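Local coordinates for uncharacterized sugar kinase PH1459 (PDB 3EWM), which probably phosphorylates a sugar such as fructose with ATP, as a carbohydrate kinase of the PfkB family, at residues F130-L135 against K177-S182; E181-A186 against V204-S209. All blocks are in the same frame, centred on the assembly; numbering follows the deposited sequence.

Contact 1 of 2, residues F130-L135 against K177-S182; sequences FGSVIL and KVLEES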
# COMPACT_ATOMS: atom_id res chain seq x y z
N PHE A 130 8.49 11.39 19.39
CA PHE A 130 8.48 10.15 18.62
C PHE A 130 7.51 9.14 19.22
O PHE A 130 6.99 9.32 20.33
CB PHE A 130 9.92 9.61 18.42
CG PHE A 130 10.52 8.93 19.62
CD1 PHE A 130 10.87 7.58 19.56
CD2 PHE A 130 10.76 9.63 20.80
CE1 PHE A 130 11.46 6.95 20.67
CE2 PHE A 130 11.32 9.01 21.91
CZ PHE A 130 11.67 7.67 21.84
N GLY A 131 7.21 8.10 18.45
CA GLY A 131 6.23 7.10 18.83
C GLY A 131 6.83 5.76 18.50
O GLY A 131 7.92 5.69 17.90
N SER A 132 6.15 4.70 18.92
CA SER A 132 6.73 3.36 18.79
C SER A 132 6.65 2.76 17.39
O SER A 132 7.43 1.89 17.04
CB SER A 132 6.15 2.42 19.84
OG SER A 132 4.91 1.90 19.44
N VAL A 133 5.70 3.23 16.58
CA VAL A 133 5.45 2.62 15.28
C VAL A 133 6.71 2.67 14.41
O VAL A 133 7.08 1.69 13.78
CB VAL A 133 4.25 3.25 14.57
CG1 VAL A 133 4.18 2.83 13.12
CG2 VAL A 133 2.93 2.88 15.34
N ILE A 134 7.39 3.80 14.44
CA ILE A 134 8.60 3.96 13.66
C ILE A 134 9.64 2.89 14.03
O ILE A 134 10.43 2.47 13.19
CB ILE A 134 9.18 5.39 13.77
CG1 ILE A 134 10.29 5.57 12.73
CG2 ILE A 134 9.69 5.70 15.16
CD1 ILE A 134 9.81 5.45 11.36
N LEU A 135 9.60 2.44 15.28
CA LEU A 135 10.61 1.55 15.82
C LEU A 135 10.41 0.11 15.38
O LEU A 135 11.25 -0.74 15.68
CB LEU A 135 10.63 1.64 17.36
CG LEU A 135 10.77 3.04 17.97
CD1 LEU A 135 10.64 3.00 19.47
CD2 LEU A 135 12.09 3.74 17.51
N LYS A 177 12.30 -4.48 24.58
CA LYS A 177 13.59 -3.83 24.79
C LYS A 177 13.60 -2.41 24.24
O LYS A 177 14.03 -1.48 24.92
CB LYS A 177 14.71 -4.66 24.16
CG LYS A 177 14.97 -5.97 24.92
CD LYS A 177 16.18 -6.72 24.39
CE LYS A 177 16.12 -8.18 24.81
NZ LYS A 177 17.40 -8.88 24.54
N VAL A 178 13.11 -2.24 23.02
CA VAL A 178 13.14 -0.90 22.40
C VAL A 178 12.13 0.04 23.05
O VAL A 178 12.40 1.22 23.20
CB VAL A 178 12.93 -0.92 20.86
CG1 VAL A 178 13.94 -1.85 20.19
CG2 VAL A 178 11.54 -1.35 20.52
N LEU A 179 10.96 -0.49 23.44
CA LEU A 179 9.97 0.32 24.15
C LEU A 179 10.52 0.78 25.48
O LEU A 179 10.39 1.94 25.83
CB LEU A 179 8.65 -0.41 24.34
CG LEU A 179 7.81 -0.71 23.09
CD1 LEU A 179 6.54 -1.45 23.51
CD2 LEU A 179 7.46 0.52 22.30
N GLU A 180 11.15 -0.13 26.22
CA GLU A 180 11.74 0.25 27.48
C GLU A 180 12.84 1.29 27.28
O GLU A 180 12.90 2.25 28.01
CB GLU A 180 12.27 -0.95 28.27
CG GLU A 180 12.68 -0.56 29.66
CD GLU A 180 13.11 -1.73 30.48
OE1 GLU A 180 13.42 -2.79 29.90
OE2 GLU A 180 13.13 -1.58 31.71
N GLU A 181 13.70 1.09 26.29
CA GLU A 181 14.78 2.04 26.07
C GLU A 181 14.24 3.42 25.71
O GLU A 181 14.74 4.42 26.19
CB GLU A 181 15.78 1.54 25.02
CG GLU A 181 16.60 0.35 25.50
CD GLU A 181 17.36 -0.33 24.38
OE1 GLU A 181 18.15 -1.26 24.69
OE2 GLU A 181 17.18 0.05 23.20
N SER A 182 13.19 3.44 24.89
CA SER A 182 12.52 4.68 24.47
C SER A 182 11.87 5.38 25.64
O SER A 182 11.98 6.59 25.78
CB SER A 182 11.44 4.38 23.42
OG SER A 182 12.01 3.79 22.26

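Contact 2 of 2, residues E181-A186 against V204-S209; sequences ESIKLA and VEVKGS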
# COMPACT_ATOMS: atom_id res chain seq x y z
N GLU A 181 13.70 1.09 26.29
CA GLU A 181 14.78 2.04 26.07
C GLU A 181 14.24 3.42 25.71
O GLU A 181 14.74 4.42 26.19
CB GLU A 181 15.78 1.54 25.02
CG GLU A 181 16.60 0.35 25.50
CD GLU A 181 17.36 -0.33 24.38
OE1 GLU A 181 18.15 -1.26 24.69
OE2 GLU A 181 17.18 0.05 23.20
N SER A 182 13.19 3.44 24.89
CA SER A 182 12.52 4.68 24.47
C SER A 182 11.87 5.38 25.64
O SER A 182 11.98 6.59 25.78
CB SER A 182 11.44 4.38 23.42
OG SER A 182 12.01 3.79 22.26
N ILE A 183 11.17 4.62 26.47
CA ILE A 183 10.50 5.19 27.63
C ILE A 183 11.55 5.80 28.56
O ILE A 183 11.38 6.92 29.04
CB ILE A 183 9.65 4.14 28.36
CG1 ILE A 183 8.42 3.75 27.51
CG2 ILE A 183 9.21 4.70 29.70
CD1 ILE A 183 7.68 2.48 27.97
N LYS A 184 12.64 5.07 28.78
CA LYS A 184 13.73 5.53 29.64
C LYS A 184 14.42 6.79 29.11
O LYS A 184 14.94 7.58 29.89
CB LYS A 184 14.73 4.40 29.91
CG LYS A 184 14.20 3.39 30.93
CD LYS A 184 15.19 2.28 31.20
CE LYS A 184 14.83 1.55 32.48
NZ LYS A 184 15.89 0.56 32.85
N LEU A 185 14.38 6.99 27.80
CA LEU A 185 14.93 8.19 27.18
C LEU A 185 13.96 9.35 27.22
O LEU A 185 14.36 10.50 27.07
CB LEU A 185 15.34 7.91 25.73
CG LEU A 185 16.58 7.04 25.48
CD1 LEU A 185 16.46 6.41 24.13
CD2 LEU A 185 17.87 7.85 25.62
N ALA A 186 12.68 9.05 27.43
CA ALA A 186 11.65 10.09 27.32
C ALA A 186 11.45 10.87 28.61
O ALA A 186 11.38 10.30 29.70
CB ALA A 186 10.33 9.50 26.83
N VAL A 204 8.45 -3.32 32.37
CA VAL A 204 8.75 -2.03 31.76
C VAL A 204 7.89 -0.98 32.43
O VAL A 204 6.69 -0.92 32.19
CB VAL A 204 8.49 -2.02 30.22
CG1 VAL A 204 8.78 -0.62 29.63
CG2 VAL A 204 9.33 -3.08 29.52
N GLU A 205 8.51 -0.16 33.27
CA GLU A 205 7.85 0.99 33.86
C GLU A 205 7.41 1.97 32.76
O GLU A 205 8.19 2.35 31.89
CB GLU A 205 8.76 1.65 34.90
CG GLU A 205 8.25 2.99 35.45
CD GLU A 205 8.69 3.29 36.88
OE1 GLU A 205 7.82 3.67 37.70
OE2 GLU A 205 9.88 3.15 37.21
N VAL A 206 6.14 2.37 32.78
CA VAL A 206 5.63 3.29 31.78
C VAL A 206 5.49 4.66 32.44
O VAL A 206 4.42 5.05 32.91
CB VAL A 206 4.33 2.82 31.12
CG1 VAL A 206 3.87 3.82 30.06
CG2 VAL A 206 4.52 1.42 30.52
N LYS A 207 6.60 5.36 32.46
CA LYS A 207 6.72 6.62 33.15
C LYS A 207 7.75 7.42 32.39
O LYS A 207 8.83 6.88 32.06
CB LYS A 207 7.23 6.35 34.58
CG LYS A 207 7.53 7.57 35.43
CD LYS A 207 7.91 7.18 36.88
CE LYS A 207 7.69 8.36 37.84
NZ LYS A 207 6.28 8.91 37.79
N GLY A 208 7.43 8.67 32.08
CA GLY A 208 8.44 9.61 31.60
C GLY A 208 9.23 10.11 32.80
O GLY A 208 8.77 9.99 33.93
N SER A 209 10.42 10.68 32.57
CA SER A 209 11.23 11.19 33.68
C SER A 209 10.62 12.47 34.27
O SER A 209 10.73 12.75 35.47
CB SER A 209 12.67 11.41 33.21
OG SER A 209 12.72 12.45 32.27
O HOH W 1 11.36 7.56 31.85

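Contact 1 of 2, residues F130-L135 against K177-S182
In the Rossmann-like alpha/beta core of this ribokinase-type fold, F130, S132 and L135 meet V178, L179 and S182 of helix 172-185. F130 is the next-to-last residue of strand 127-131 of the central sheet. S132 and L135 lie in the turn just after it. The helix packs its S182 against F130 and L135. The F130 ring presents its edge: CE1 lies 3.6 Å from S182 OG, which sits near the ring plane, and CZ is 3.7 Å from S182 CB. F130 CG lies between its backbone N and carbonyl carbon (chi1 77°), and the ring reaches out toward the helix. Its ring also meets that of F159 on strand 156-160, with planes at about 45°. S132 turns its CB toward L179, whose CD2 methyl comes within 3.4 Å of S132 CB, a tight carbon contact. The hydroxyl of S132 is held elsewhere, by V161 O. L135 CB packs loosely on V178 CG2 at 4.4 Å. All six touching residues are buried, and the S182 hydroxyl is satisfied within its own helix. It donates to V178 O one turn back, 2.8 Å from S182 OG, tilted 33° from the carbonyl plane. S182 N reaches the same oxygen from the opposite face. Roughly at right angles to the hydroxyl's bond, the L135 CD1 methyl lies 3.2 Å from S182 OG.

Contact 2 of 2, residues E181-A186 against V204-S209
I183, near the C-terminal end of helix 172-185, makes the largest share of the packing against the irregular segment 204-209. Its two branches do different work. The CG2 methyl points at backbone carbonyls, 3.2 Å from K207 O and 3.4 Å from E205 O. The CD1 methyl reaches the valines: it is 3.7 Å from V204 CG1 and 4.2 Å from V206 CG2. CG1 is anti to the carbonyl carbon (chi1 -70°), and the extended chi2 of 166° carries CD1 out to them. Cutting I183 back to an alanine is likely to open a gap beside V204 and V206 and to strip the methyl cover from the carbonyls of E205 and K207. One helical turn on, A186 is the first residue to leave helical geometry. Its carbonyl accepts a hydrogen bond from S209 N, 3.1 Å from A186 O. The bond is fairly straight, 163° at the hydrogen, and uses a lone pair in the carbonyl plane. G208 CA adds a CA-H...O contact to the same oxygen. A water links I183 O and K207 O. Farther out, G208 N is bonded to T212 OG1, V206 N to E200 OE2, and K207 NZ to N226 O. These bonds probably help set the course of the loop from helix 193-200 to strand 211-215 of the ribokinase-type sheet, to which the contact joins the helix end. The V206 side chain is about 8 Å from that of K190, which binds ATP. I183 also rests on F159 of strand 156-160 and V189 of strand 188-192, while V206 covers V189 and A191.

From the N terminus, the chain leaves strand 127-131 through the turn at 132-135. It then forms helix 140-151 and strand 156-160 before helix 172-185, where contact 1 closes a loop with 41 residues between its segments. The same helix opens contact 2, which closes a shorter loop of 17 residues through strand 188-192 and helix 193-200. The loops follow one another, overlapping at E181 and S182; neither encloses the other. Their centres lie about 9 Å apart, and E180 CA touches V204 CG1 at 3.8 Å. Helix 172-185 thus joins the end of strand 127-131 to the approach to strand 211-215.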